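PDB 5I0F: glycoside hydrolase family 31 from Trueperella pyogenes, which degrades cycloalternan, a cyclic glucose oligosaccharide, probably by the retaining double-displacement mechanism of its family, through a covalent glycosyl-enzyme intermediate. Local coordinates for residues V48-H53 / Q103-Y108; I389-T394 / W429-A434; A582-I587 / Y671-E676. All coordinates share one frame; numbering follows the deposited sequence.

In the fold
The three contacts come one after another along the chain, none nested in another. Contact 1 pairs strands 41-49 and 105-113 in the antiparallel sheet of the N-terminal domain, its centre about 42 Å from the centre of the chain. Contact 2 joins two loops of the TIM barrel beside the bound sugars, its centre about 40 Å from that of contact 1. Contact 3 joins the end of barrel helix 572-583 to strand 671-673 of the C-terminal sheet, its centre about 36 Å from that of contact 2 and 61 Å from that of contact 1. None touches another: they sample a peripheral sheet, the sugar-binding end of the barrel and the barrel's junction with the C-terminal domain.

Contact 1 of 3, residues V48-H53 / Q103-Y108; sequences VLWPEH and QDATYY
L49 and T106 form a hydrogen-bonded pair where strands 41-49 and 105-113 run antiparallel in the N-terminal beta-sheet domain. The bond from L49 N to T106 O is short, 2.8 Å, and nearly straight at 168°; its return, T106 N to L49 O, is longer at 3.3 Å, with the donor tilted from the carbonyl plane. Their side chains lie side by side on one face of the sheet, L49 CD1 meeting T106 CG2 at 3.6 Å. Beta-branched T106 suits this strand position because its two branches do different work: with OG1 opposite the backbone N (chi1 -170°), the methyl serves L49, while OG1 itself bonds to the carbonyl of F124 on the neighbouring strand 118-126.

On the other face V48 and Y107 make a non-hydrogen-bonded pair, V48 CG2 resting 4.2 Å from Y107 CB. The phenol then leads away from V48, and its hydroxyl bonds to H4, so Y107 serves the sheet with its base and a more distant partner with its tip. V48 CG1 lies over one face of the W50 indole, offset toward the rim. The same indole approaches A105 obliquely, CE3 to CB 3.8 Å; the small alanine methyl fits between the indole and the backbone, A105 CB also lying 3.3 Å from L49 O.

After L49 the first segment leaves the strand. Q103, its chain extended beyond CG, crosses P51 obliquely and brings OE1 to 3.4 Å from P51 CD; D104 O lies equally near that carbon. L100 and P101 also touch the indole of W50. At its edge, close to the ring plane, lies a buried backbone oxygen without a polar partner: Q103 O, 3.8 Å from W50 CZ3.

Contact 2 of 3, residues I389-T394 / W429-A434; sequences IPLQKT and WWFPNA. With GLC (alpha-D-glucopyranose), chain B; BGC (beta-D-glucopyranose), chain C.
W430 and I389 meet beside a bound alpha-glucose, whose O6 takes a straight 2.9 Å hydrogen bond from W429 NE1, at 171° and at the edge of that indole. The sugar's O4 stands 3.0 Å above one face of W430, and F431 CD1 lies over the opposite face, both offset toward the rim. O5 of the beta-glucose comes within 3.4 Å of W430 CZ2. A broad indole suits such a place, offering a flat wall to a sugar. With CG anti to the backbone N (chi1 -166°), W430 also meets I389 obliquely, CZ3 to CD1 3.5 Å.

F431 is the apolar wedge between the loops. L391 CD1 packs on its CB at 3.5 Å, and the aliphatic part of K393 passes obliquely by the ring, CE to CE2 3.5 Å, before NZ bonds to the carbonyl of E335. F431 also opens a type II turn ending at A434, whose methyl is small enough to sit against L391 CB. One water bridges the segments, accepting from T394 N and donating to P432 O of the turn.

Segment 389-394 follows barrel strand 383-388, whose W387 touches both W430 and F431; segment 429-434 lies between helices 400-412 and 442-450.

Contact 3 of 3, residues A582-I587 / Y671-E676; sequences ATFMPI and YMLGDE
Y671 presents the edge of its phenol ring to F584 O, which lies near the ring plane, while M585 CG approaches obliquely. The F584 ring is likewise met at its edge, by L673 CD2. Neither aromatic stacks on the other; what brings them together is the backbone carbonyl of F584.

The hydroxyl of Y671 donates to F584 O over 2.8 Å, coming from above the carbonyl plane, 57° out of it, with a C=O...O angle of 123°. Placing CG between the backbone N and carbonyl carbon (chi1 62°) aims the ring at the other segment. Tyrosine suits the site, being long enough to span the gap and carrying a donor at its end. M585 crosses Y671 at about a right angle; its unbranched, extended chain brings both CG (3.3 Å) and CE (3.6 Å) against the hydroxyl oxygen. L673 sets both methyls against the same side of the carbonyl oxygen, CD1 3.5 Å and CD2 3.6 Å from F584 O.

F584 follows the last turn of barrel helix 572-583, and L673 ends a C-terminal strand; V628 and L632 of helix 617-646 also pack on F584. R629, on the same helix, bonds to the carbonyls of T583, M585 and P586. Between the two segments the rest of the contact is apolar, so one donated proton serves a buried carbonyl and adds direction to the packing.

Contact 1 of 3, residues V48-H53 / Q103-Y108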
loop_
_atom_site.group_PDB
_atom_site.type_symbol
_atom_site.label_atom_id
_atom_site.label_comp_id
_atom_site.label_asym_id
_atom_site.label_seq_id
_atom_site.Cartn_x
_atom_site.Cartn_y
_atom_site.Cartn_z
ATOM N N VAL A 48 -39.704 10.975 -5.616
ATOM C CA VAL A 48 -38.893 12.121 -5.189
ATOM C C VAL A 48 -39.838 13.277 -4.864
ATOM O O VAL A 48 -40.571 13.745 -5.734
ATOM C CB VAL A 48 -37.874 12.552 -6.271
ATOM C CG1 VAL A 48 -36.951 13.641 -5.736
ATOM C CG2 VAL A 48 -37.042 11.373 -6.764
ATOM N N LEU A 49 -39.817 13.728 -3.613
ATOM C CA LEU A 49 -40.697 14.797 -3.136
ATOM C C LEU A 49 -39.929 16.139 -3.056
ATOM O O LEU A 49 -39.188 16.394 -2.103
ATOM C CB LEU A 49 -41.306 14.419 -1.777
ATOM C CG LEU A 49 -41.814 12.971 -1.578
ATOM C CD1 LEU A 49 -42.279 12.723 -0.141
ATOM C CD2 LEU A 49 -42.928 12.608 -2.564
ATOM N N TRP A 50 -40.102 16.966 -4.083
ATOM C CA TRP A 50 -39.550 18.336 -4.126
ATOM C C TRP A 50 -40.477 19.287 -3.330
ATOM O O TRP A 50 -41.634 18.944 -3.068
ATOM C CB TRP A 50 -39.422 18.831 -5.580
ATOM C CG TRP A 50 -38.835 17.841 -6.572
ATOM C CD1 TRP A 50 -39.520 17.005 -7.423
ATOM C CD2 TRP A 50 -37.454 17.626 -6.831
ATOM N NE1 TRP A 50 -38.637 16.269 -8.186
ATOM C CE2 TRP A 50 -37.363 16.636 -7.847
ATOM C CE3 TRP A 50 -36.280 18.170 -6.307
ATOM C CZ2 TRP A 50 -36.151 16.188 -8.336
ATOM C CZ3 TRP A 50 -35.083 17.727 -6.788
ATOM C CH2 TRP A 50 -35.021 16.733 -7.793
ATOM N N PRO A 51 -39.991 20.492 -2.959
ATOM C CA PRO A 51 -40.817 21.381 -2.126
ATOM C C PRO A 51 -42.241 21.588 -2.658
ATOM O O PRO A 51 -43.200 21.454 -1.900
ATOM C CB PRO A 51 -40.032 22.704 -2.134
ATOM C CG PRO A 51 -38.620 22.293 -2.388
ATOM C CD PRO A 51 -38.740 21.159 -3.368
ATOM N N GLU A 52 -42.358 21.883 -3.952
ATOM C CA GLU A 52 -43.646 22.181 -4.592
ATOM C C GLU A 52 -44.170 21.052 -5.494
ATOM O O GLU A 52 -45.383 20.938 -5.680
ATOM C CB GLU A 52 -43.530 23.489 -5.394
ATOM C CG GLU A 52 -44.848 24.224 -5.634
ATOM C CD GLU A 52 -45.338 25.034 -4.440
ATOM O OE1 GLU A 52 -46.291 25.823 -4.622
ATOM O OE2 GLU A 52 -44.783 24.889 -3.326
ATOM N N HIS A 53 -43.267 20.235 -6.049
ATOM C CA HIS A 53 -43.618 19.138 -6.966
ATOM C C HIS A 53 -43.234 17.773 -6.392
ATOM O O HIS A 53 -42.361 17.660 -5.522
ATOM C CB HIS A 53 -42.922 19.341 -8.308
ATOM N N GLN A 103 -32.826 22.172 -5.536
ATOM C CA GLN A 103 -33.858 22.252 -4.499
ATOM C C GLN A 103 -33.692 21.024 -3.616
ATOM O O GLN A 103 -33.426 19.927 -4.127
ATOM C CB GLN A 103 -35.264 22.262 -5.114
ATOM C CG GLN A 103 -35.516 23.326 -6.173
ATOM C CD GLN A 103 -36.890 23.210 -6.826
ATOM O OE1 GLN A 103 -37.721 22.395 -6.421
ATOM N NE2 GLN A 103 -37.139 24.038 -7.846
ATOM N N ASP A 104 -33.824 21.196 -2.306
ATOM C CA ASP A 104 -33.770 20.058 -1.400
ATOM C C ASP A 104 -35.040 19.212 -1.522
ATOM O O ASP A 104 -36.111 19.717 -1.858
ATOM C CB ASP A 104 -33.568 20.500 0.043
ATOM C CG ASP A 104 -32.218 21.139 0.274
ATOM O OD1 ASP A 104 -31.340 21.042 -0.615
ATOM O OD2 ASP A 104 -32.047 21.752 1.346
ATOM N N ALA A 105 -34.884 17.920 -1.265
ATOM C CA ALA A 105 -35.963 16.955 -1.452
ATOM C C ALA A 105 -35.782 15.782 -0.516
ATOM O O ALA A 105 -34.791 15.682 0.213
ATOM C CB ALA A 105 -35.982 16.476 -2.902
ATOM N N THR A 106 -36.752 14.885 -0.559
ATOM C CA THR A 106 -36.636 13.603 0.093
ATOM C C THR A 106 -37.029 12.544 -0.946
ATOM O O THR A 106 -37.760 12.853 -1.891
ATOM C CB THR A 106 -37.503 13.577 1.373
ATOM O OG1 THR A 106 -37.195 12.405 2.120
ATOM C CG2 THR A 106 -38.961 13.570 1.063
ATOM N N TYR A 107 -36.534 11.321 -0.806
ATOM C CA TYR A 107 -36.941 10.249 -1.723
ATOM C C TYR A 107 -37.085 8.924 -1.007
ATOM O O TYR A 107 -36.523 8.716 0.064
ATOM C CB TYR A 107 -35.992 10.123 -2.948
ATOM C CG TYR A 107 -34.558 9.781 -2.600
ATOM C CD1 TYR A 107 -33.650 10.770 -2.247
ATOM C CD2 TYR A 107 -34.112 8.457 -2.610
ATOM C CE1 TYR A 107 -32.339 10.451 -1.896
ATOM C CE2 TYR A 107 -32.804 8.129 -2.266
ATOM C CZ TYR A 107 -31.912 9.128 -1.917
ATOM O OH TYR A 107 -30.616 8.805 -1.555
ATOM N N TYR A 108 -37.889 8.046 -1.604
ATOM C CA TYR A 108 -38.058 6.690 -1.116
ATOM C C TYR A 108 -38.371 5.761 -2.274
ATOM O O TYR A 108 -38.689 6.215 -3.378
ATOM C CB TYR A 108 -39.127 6.633 -0.024
ATOM C CG TYR A 108 -40.568 6.850 -0.482
ATOM C CD1 TYR A 108 -41.353 5.781 -0.892
ATOM C CD2 TYR A 108 -41.145 8.128 -0.471
ATOM C CE1 TYR A 108 -42.669 5.972 -1.304
ATOM C CE2 TYR A 108 -42.458 8.327 -0.882
ATOM C CZ TYR A 108 -43.207 7.241 -1.290
ATOM O OH TYR A 108 -44.489 7.412 -1.704
#

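Contact 2 of 3, residues I389-T394 / W429-A434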
loop_
_atom_site.group_PDB
_atom_site.type_symbol
_atom_site.label_atom_id
_atom_site.label_comp_id
_atom_site.label_asym_id
_atom_site.label_seq_id
_atom_site.Cartn_x
_atom_site.Cartn_y
_atom_site.Cartn_z
ATOM N N ILE A 389 -2.055 -9.951 10.031
ATOM C CA ILE A 389 -3.094 -9.226 9.312
ATOM C C ILE A 389 -3.943 -8.479 10.390
ATOM O O ILE A 389 -4.186 -9.055 11.473
ATOM C CB ILE A 389 -3.963 -10.214 8.495
ATOM C CG1 ILE A 389 -5.013 -9.518 7.635
ATOM C CG2 ILE A 389 -4.695 -11.189 9.410
ATOM C CD1 ILE A 389 -4.452 -8.895 6.409
ATOM N N PRO A 390 -4.377 -7.230 10.127
ATOM C CA PRO A 390 -5.164 -6.505 11.157
ATOM C C PRO A 390 -6.661 -6.773 10.974
ATOM O O PRO A 390 -7.450 -5.854 10.732
ATOM C CB PRO A 390 -4.808 -5.054 10.886
ATOM C CG PRO A 390 -4.620 -4.988 9.398
ATOM C CD PRO A 390 -4.196 -6.369 8.931
ATOM N N LEU A 391 -7.007 -8.053 11.051
ATOM C CA LEU A 391 -8.361 -8.569 10.889
ATOM C C LEU A 391 -8.547 -9.791 11.791
ATOM O O LEU A 391 -7.595 -10.510 12.086
ATOM C CB LEU A 391 -8.666 -8.969 9.447
ATOM C CG LEU A 391 -8.739 -7.818 8.418
ATOM C CD1 LEU A 391 -8.809 -8.355 6.998
ATOM C CD2 LEU A 391 -9.931 -6.908 8.699
ATOM N N GLN A 392 -9.789 -10.025 12.205
ATOM C CA GLN A 392 -10.116 -11.165 13.050
ATOM C C GLN A 392 -11.230 -11.893 12.325
ATOM O O GLN A 392 -12.363 -11.374 12.255
ATOM C CB GLN A 392 -10.585 -10.703 14.422
ATOM C CG GLN A 392 -10.931 -11.845 15.375
ATOM C CD GLN A 392 -9.711 -12.518 15.989
ATOM O OE1 GLN A 392 -8.847 -11.854 16.559
ATOM N NE2 GLN A 392 -9.660 -13.835 15.912
ATOM N N LYS A 393 -10.914 -13.058 11.771
ATOM C CA LYS A 393 -11.909 -13.837 11.036
ATOM C C LYS A 393 -13.124 -14.138 11.912
ATOM O O LYS A 393 -13.002 -14.289 13.121
ATOM C CB LYS A 393 -11.342 -15.156 10.536
ATOM C CG LYS A 393 -10.303 -15.077 9.432
ATOM C CD LYS A 393 -9.774 -16.475 9.129
ATOM C CE LYS A 393 -9.021 -16.527 7.803
ATOM N NZ LYS A 393 -8.596 -17.902 7.421
ATOM N N THR A 394 -14.281 -14.243 11.270
ATOM C CA THR A 394 -15.513 -14.655 11.916
ATOM C C THR A 394 -16.243 -15.755 11.111
ATOM O O THR A 394 -17.460 -15.803 11.131
ATOM C CB THR A 394 -16.473 -13.456 12.066
ATOM O OG1 THR A 394 -16.778 -12.937 10.768
ATOM C CG2 THR A 394 -15.846 -12.356 12.900
ATOM N N TRP A 429 -12.781 -8.026 -0.452
ATOM C CA TRP A 429 -12.841 -9.359 -1.035
ATOM C C TRP A 429 -11.956 -10.344 -0.250
ATOM O O TRP A 429 -12.284 -11.513 -0.155
ATOM C CB TRP A 429 -12.423 -9.309 -2.527
ATOM C CG TRP A 429 -11.071 -8.675 -2.773
ATOM C CD1 TRP A 429 -9.858 -9.304 -2.760
ATOM C CD2 TRP A 429 -10.801 -7.282 -3.042
ATOM N NE1 TRP A 429 -8.839 -8.385 -3.007
ATOM C CE2 TRP A 429 -9.390 -7.146 -3.194
ATOM C CE3 TRP A 429 -11.610 -6.141 -3.176
ATOM C CZ2 TRP A 429 -8.768 -5.912 -3.460
ATOM C CZ3 TRP A 429 -10.985 -4.900 -3.465
ATOM C CH2 TRP A 429 -9.575 -4.806 -3.595
ATOM N N TRP A 430 -10.855 -9.861 0.324
ATOM C CA TRP A 430 -9.916 -10.709 1.084
ATOM C C TRP A 430 -10.303 -10.669 2.557
ATOM O O TRP A 430 -10.452 -9.583 3.115
ATOM C CB TRP A 430 -8.518 -10.143 0.890
ATOM C CG TRP A 430 -7.347 -10.993 1.285
ATOM C CD1 TRP A 430 -7.171 -12.330 1.068
ATOM C CD2 TRP A 430 -6.142 -10.518 1.893
ATOM N NE1 TRP A 430 -5.940 -12.724 1.545
ATOM C CE2 TRP A 430 -5.287 -11.635 2.055
ATOM C CE3 TRP A 430 -5.713 -9.262 2.337
ATOM C CZ2 TRP A 430 -4.020 -11.529 2.634
ATOM C CZ3 TRP A 430 -4.451 -9.147 2.902
ATOM C CH2 TRP A 430 -3.617 -10.278 3.053
ATOM N N PHE A 431 -10.445 -11.835 3.185
ATOM C CA PHE A 431 -10.938 -11.951 4.568
ATOM C C PHE A 431 -12.303 -11.248 4.675
ATOM O O PHE A 431 -12.485 -10.368 5.514
ATOM C CB PHE A 431 -9.952 -11.358 5.596
ATOM C CG PHE A 431 -8.709 -12.189 5.838
ATOM C CD1 PHE A 431 -7.757 -12.378 4.841
ATOM C CD2 PHE A 431 -8.454 -12.721 7.102
ATOM C CE1 PHE A 431 -6.603 -13.124 5.077
ATOM C CE2 PHE A 431 -7.297 -13.460 7.350
ATOM C CZ PHE A 431 -6.383 -13.687 6.327
ATOM N N PRO A 432 -13.258 -11.637 3.810
ATOM C CA PRO A 432 -14.554 -10.953 3.782
ATOM C C PRO A 432 -15.307 -11.080 5.125
ATOM O O PRO A 432 -15.250 -12.132 5.776
ATOM C CB PRO A 432 -15.300 -11.662 2.636
ATOM C CG PRO A 432 -14.697 -13.015 2.559
ATOM C CD PRO A 432 -13.257 -12.846 2.959
ATOM N N ASN A 433 -15.914 -9.978 5.572
ATOM C CA ASN A 433 -16.702 -9.925 6.822
ATOM C C ASN A 433 -15.922 -10.090 8.129
ATOM O O ASN A 433 -16.517 -10.188 9.212
ATOM C CB ASN A 433 -17.866 -10.931 6.763
ATOM C CG ASN A 433 -18.813 -10.657 5.604
ATOM O OD1 ASN A 433 -19.148 -11.565 4.837
ATOM N ND2 ASN A 433 -19.256 -9.404 5.470
ATOM N N ALA A 434 -14.594 -10.086 8.059
ATOM C CA ALA A 434 -13.771 -10.105 9.266
ATOM C C ALA A 434 -13.959 -8.825 10.095
ATOM O O ALA A 434 -14.317 -7.769 9.554
ATOM C CB ALA A 434 -12.304 -10.264 8.883
HETATM C C1 GLC B . -3.956 -12.800 -2.862
HETATM C C2 GLC B . -2.584 -12.202 -2.540
HETATM C C3 GLC B . -2.645 -11.379 -1.259
HETATM C C4 GLC B . -3.702 -10.295 -1.404
HETATM C C5 GLC B . -5.037 -10.991 -1.687
HETATM C C6 GLC B . -6.198 -10.020 -1.830
HETATM O O2 GLC B . -1.620 -13.254 -2.432
HETATM O O3 GLC B . -1.359 -10.788 -1.011
HETATM O O4 GLC B . -3.759 -9.489 -0.210
HETATM O O5 GLC B . -4.955 -11.778 -2.890
HETATM O O6 GLC B . -6.124 -9.271 -3.053
HETATM C C2 BGC C . 0.966 -10.135 0.818
HETATM C C3 BGC C . 1.721 -11.344 0.235
HETATM C C4 BGC C . 1.482 -12.561 1.122
HETATM C C5 BGC C . -0.021 -12.824 1.304
HETATM C C6 BGC C . -0.215 -13.912 2.353
HETATM C C1 BGC C . -0.130 -10.387 1.885
HETATM O O2 BGC C . 0.885 -8.928 0.034
HETATM O O3 BGC C . 3.115 -11.048 0.120
HETATM O O4 BGC C . 2.119 -13.724 0.560
HETATM O O5 BGC C . -0.785 -11.653 1.688
HETATM O O6 BGC C . -1.579 -14.343 2.390
HETATM O O HOH W 1 -14.115 -13.374 8.552
#

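Contact 3 of 3, residues A582-I587 / Y671-E676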
loop_
_atom_site.group_PDB
_atom_site.type_symbol
_atom_site.label_atom_id
_atom_site.label_comp_id
_atom_site.label_asym_id
_atom_site.label_seq_id
_atom_site.Cartn_x
_atom_site.Cartn_y
_atom_site.Cartn_z
ATOM N N ALA A 582 18.052 -5.938 -7.252
ATOM C CA ALA A 582 17.670 -6.017 -5.850
ATOM C C ALA A 582 18.876 -5.923 -4.921
ATOM O O ALA A 582 18.752 -5.430 -3.792
ATOM C CB ALA A 582 16.875 -7.301 -5.578
ATOM N N THR A 583 20.037 -6.375 -5.403
ATOM C CA THR A 583 21.302 -6.285 -4.672
ATOM C C THR A 583 21.678 -4.836 -4.322
ATOM O O THR A 583 22.362 -4.589 -3.317
ATOM C CB THR A 583 22.418 -6.997 -5.483
ATOM O OG1 THR A 583 22.058 -8.367 -5.645
ATOM C CG2 THR A 583 23.780 -6.944 -4.817
ATOM N N PHE A 584 21.249 -3.883 -5.150
ATOM C CA PHE A 584 21.536 -2.465 -4.956
ATOM C C PHE A 584 20.279 -1.651 -4.593
ATOM O O PHE A 584 20.131 -0.515 -5.051
ATOM C CB PHE A 584 22.197 -1.894 -6.223
ATOM C CG PHE A 584 23.547 -2.484 -6.492
ATOM C CD1 PHE A 584 23.681 -3.659 -7.210
ATOM C CD2 PHE A 584 24.678 -1.896 -5.958
ATOM C CE1 PHE A 584 24.933 -4.219 -7.417
ATOM C CE2 PHE A 584 25.941 -2.448 -6.169
ATOM C CZ PHE A 584 26.061 -3.612 -6.897
ATOM N N MET A 585 19.415 -2.235 -3.763
ATOM C CA MET A 585 18.255 -1.573 -3.187
ATOM C C MET A 585 18.238 -1.739 -1.679
ATOM O O MET A 585 18.982 -2.570 -1.149
ATOM C CB MET A 585 16.968 -2.118 -3.821
ATOM C CG MET A 585 16.843 -1.742 -5.293
ATOM S SD MET A 585 15.479 -2.534 -6.180
ATOM C CE MET A 585 15.844 -2.072 -7.864
ATOM N N PRO A 586 17.402 -0.941 -0.966
ATOM C CA PRO A 586 17.521 -0.939 0.510
ATOM C C PRO A 586 17.259 -2.299 1.183
ATOM O O PRO A 586 18.100 -2.752 1.954
ATOM C CB PRO A 586 16.509 0.130 0.947
ATOM C CG PRO A 586 16.374 1.026 -0.262
ATOM C CD PRO A 586 16.476 0.108 -1.438
ATOM N N ILE A 587 16.159 -2.967 0.803
ATOM C CA ILE A 587 15.815 -4.291 1.316
ATOM C C ILE A 587 15.763 -5.264 0.152
ATOM O O ILE A 587 15.064 -5.025 -0.849
ATOM C CB ILE A 587 14.473 -4.307 2.061
ATOM C CG1 ILE A 587 14.445 -3.237 3.168
ATOM C CG2 ILE A 587 14.158 -5.690 2.599
ATOM C CD1 ILE A 587 15.447 -3.431 4.269
ATOM N N TYR A 671 19.167 5.609 -10.507
ATOM C CA TYR A 671 19.071 6.206 -9.202
ATOM C C TYR A 671 20.394 6.068 -8.464
ATOM O O TYR A 671 21.217 5.228 -8.805
ATOM C CB TYR A 671 17.938 5.533 -8.403
ATOM C CG TYR A 671 18.143 4.061 -8.140
ATOM C CD1 TYR A 671 17.727 3.092 -9.068
ATOM C CD2 TYR A 671 18.761 3.627 -6.963
ATOM C CE1 TYR A 671 17.926 1.738 -8.828
ATOM C CE2 TYR A 671 18.945 2.285 -6.701
ATOM C CZ TYR A 671 18.527 1.341 -7.630
ATOM O OH TYR A 671 18.745 -0.006 -7.399
ATOM N N MET A 672 20.558 6.897 -7.443
ATOM C CA MET A 672 21.693 6.805 -6.559
ATOM C C MET A 672 21.328 5.848 -5.418
ATOM O O MET A 672 20.183 5.849 -4.917
ATOM C CB MET A 672 22.071 8.194 -6.014
ATOM C CG MET A 672 22.463 9.221 -7.080
ATOM S SD MET A 672 23.939 8.750 -8.006
ATOM C CE MET A 672 25.189 8.685 -6.725
ATOM N N LEU A 673 22.295 5.022 -5.022
ATOM C CA LEU A 673 22.183 4.238 -3.809
ATOM C C LEU A 673 23.137 4.891 -2.845
ATOM O O LEU A 673 24.343 4.693 -2.951
ATOM C CB LEU A 673 22.569 2.772 -4.032
ATOM C CG LEU A 673 22.358 1.878 -2.806
ATOM C CD1 LEU A 673 20.886 1.733 -2.481
ATOM C CD2 LEU A 673 22.984 0.518 -3.034
ATOM N N GLY A 674 22.600 5.695 -1.926
ATOM C CA GLY A 674 23.439 6.574 -1.113
ATOM C C GLY A 674 24.149 7.644 -1.934
ATOM O O GLY A 674 23.757 7.945 -3.057
ATOM N N ASP A 675 25.190 8.225 -1.357
ATOM C CA ASP A 675 25.931 9.318 -2.002
ATOM C C ASP A 675 26.806 8.883 -3.153
ATOM O O ASP A 675 27.084 9.693 -4.019
ATOM C CB ASP A 675 26.874 10.005 -1.012
ATOM C CG ASP A 675 26.166 10.807 0.045
ATOM O OD1 ASP A 675 24.948 11.016 0.006
ATOM O OD2 ASP A 675 26.887 11.297 0.931
ATOM N N GLU A 676 27.290 7.648 -3.147
ATOM C CA GLU A 676 28.457 7.305 -3.973
ATOM C C GLU A 676 28.193 6.432 -5.213
ATOM O O GLU A 676 28.999 6.453 -6.153
ATOM C CB GLU A 676 29.540 6.644 -3.106
ATOM C CG GLU A 676 29.934 7.429 -1.860
ATOM C CD GLU A 676 30.481 8.829 -2.154
ATOM O OE1 GLU A 676 31.070 9.056 -3.237
ATOM O OE2 GLU A 676 30.329 9.734 -1.300
#